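Long-range contact in RNA methyltransferase, TrmH family (Porphyromonas gingivalis, PDB 2I6D), which probably binds RNA and transfers a methyl group to it, as a knotted methyltransferase of the TrmH family: residues E38-Y43 with A153-V157. Numbering follows the deposited sequence.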
# COMPACT_ATOMS: atom_id res chain seq x y z
N GLU A 38 -4.65 10.65 10.47
CA GLU A 38 -4.64 10.84 9.04
C GLU A 38 -5.61 9.99 8.25
O GLU A 38 -6.10 10.43 7.19
CB GLU A 38 -3.25 10.67 8.46
CG GLU A 38 -3.18 11.28 7.07
CD GLU A 38 -1.89 11.97 6.79
OE1 GLU A 38 -0.94 11.79 7.60
OE2 GLU A 38 -1.84 12.70 5.77
N MSE A 39 -5.91 8.79 8.73
CA MSE A 39 -6.73 7.87 7.95
C MSE A 39 -8.24 7.93 8.29
O MSE A 39 -9.08 7.47 7.50
CB MSE A 39 -6.18 6.44 8.06
CG MSE A 39 -4.73 6.27 7.60
SE MSE A 39 -4.07 4.42 7.94
CE MSE A 39 -5.26 3.42 6.73
N LEU A 40 -8.58 8.52 9.43
CA LEU A 40 -10.01 8.68 9.81
C LEU A 40 -10.92 9.27 8.72
O LEU A 40 -12.02 8.77 8.52
CB LEU A 40 -10.17 9.46 11.14
CG LEU A 40 -10.07 8.63 12.41
CD1 LEU A 40 -9.84 9.53 13.64
CD2 LEU A 40 -11.29 7.72 12.61
N PRO A 41 -10.49 10.36 8.06
CA PRO A 41 -11.37 10.95 7.03
C PRO A 41 -11.58 10.07 5.80
O PRO A 41 -12.43 10.39 4.95
CB PRO A 41 -10.62 12.22 6.60
CG PRO A 41 -9.67 12.51 7.73
CD PRO A 41 -9.26 11.15 8.24
N PHE A 42 -10.82 8.99 5.68
CA PHE A 42 -10.82 8.23 4.41
C PHE A 42 -11.30 6.78 4.52
O PHE A 42 -11.40 6.06 3.50
CB PHE A 42 -9.43 8.27 3.80
CG PHE A 42 -8.97 9.65 3.48
CD1 PHE A 42 -9.43 10.31 2.35
CD2 PHE A 42 -8.10 10.32 4.35
CE1 PHE A 42 -9.02 11.62 2.07
CE2 PHE A 42 -7.67 11.62 4.06
CZ PHE A 42 -8.14 12.27 2.93
N TYR A 43 -11.54 6.34 5.74
CA TYR A 43 -11.91 4.96 6.04
C TYR A 43 -13.03 4.99 7.02
O TYR A 43 -13.16 5.95 7.78
CB TYR A 43 -10.73 4.16 6.63
CG TYR A 43 -9.69 3.90 5.59
CD1 TYR A 43 -9.72 2.72 4.83
CD2 TYR A 43 -8.71 4.86 5.31
CE1 TYR A 43 -8.78 2.50 3.84
CE2 TYR A 43 -7.79 4.67 4.30
CZ TYR A 43 -7.82 3.48 3.58
OH TYR A 43 -6.89 3.28 2.59
N ALA A 153 0.30 6.97 3.99
CA ALA A 153 0.12 6.91 2.53
C ALA A 153 -1.28 6.41 2.11
O ALA A 153 -1.81 6.79 1.04
CB ALA A 153 1.20 6.06 1.88
N LEU A 154 -1.90 5.58 2.95
CA LEU A 154 -3.22 5.03 2.64
C LEU A 154 -4.34 6.06 2.71
O LEU A 154 -5.47 5.79 2.28
CB LEU A 154 -3.53 3.81 3.51
CG LEU A 154 -2.46 2.71 3.39
CD1 LEU A 154 -2.58 1.68 4.51
CD2 LEU A 154 -2.50 2.04 2.01
N ALA A 155 -4.05 7.25 3.22
CA ALA A 155 -5.00 8.35 3.14
C ALA A 155 -5.21 8.82 1.71
O ALA A 155 -6.28 9.32 1.37
CB ALA A 155 -4.56 9.51 4.04
N ARG A 156 -4.19 8.69 0.86
CA ARG A 156 -4.25 9.28 -0.45
C ARG A 156 -3.94 8.31 -1.57
O ARG A 156 -4.21 8.63 -2.72
CB ARG A 156 -3.29 10.45 -0.55
CG ARG A 156 -3.81 11.73 0.09
CD ARG A 156 -2.65 12.71 0.24
NE ARG A 156 -1.61 12.11 1.06
CZ ARG A 156 -1.60 12.15 2.38
NH1 ARG A 156 -2.57 12.79 3.04
NH2 ARG A 156 -0.62 11.55 3.06
N VAL A 157 -3.35 7.17 -1.25
CA VAL A 157 -2.99 6.17 -2.27
C VAL A 157 -3.98 5.00 -2.11
O VAL A 157 -4.03 4.34 -1.05
CB VAL A 157 -1.52 5.69 -2.13
CG1 VAL A 157 -1.19 4.64 -3.21
CG2 VAL A 157 -0.53 6.88 -2.20
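Leu154 meets two side chains of 38-43 at once. Its CB lies 3.7 Å from CE of Met39, a selenomethionine, in one of that residue's two conformers, where both side chains run in the same direction. The backbone O of Leu154 takes a hydrogen bond of 2.9 Å from Tyr43 OH, the donor tilted 31° from the carbonyl plane; seen from the tyrosine, Leu154 O sits at the edge of the phenol ring.

Ala155 follows. Its methyl packs 3.6 Å from CD2 of Phe42 and also against CG of Glu38, and its carbonyl O stands 3.3 Å above the centre of the Phe42 ring, with Pro41 CB over the rim of the opposite face.

Arg156 starts away from 38-43 but folds back at chi3 (-59°), so that NH1 and NH2 both grip one oxygen, Glu38 OE2, at 2.8 Å from NH1 and 3.2 Å from NH2. They come from the same face of the carboxylate, the NH1 bond being the straighter; NE is paired with Asp125 of helix 114-127.

Residues 38-43, which run on from helix 33-39 in the MRM3-like substrate-binding domain, thus meet the loop before strand 158-161 of the SpoU methylase domain around Ala155, Phe42 and Leu154, where a carbonyl oxygen faces a ring. Two polar contacts flank this packing: a tyrosine hydroxyl that satisfies the carbonyl of the buried Leu154, and a salt bridge between more exposed residues.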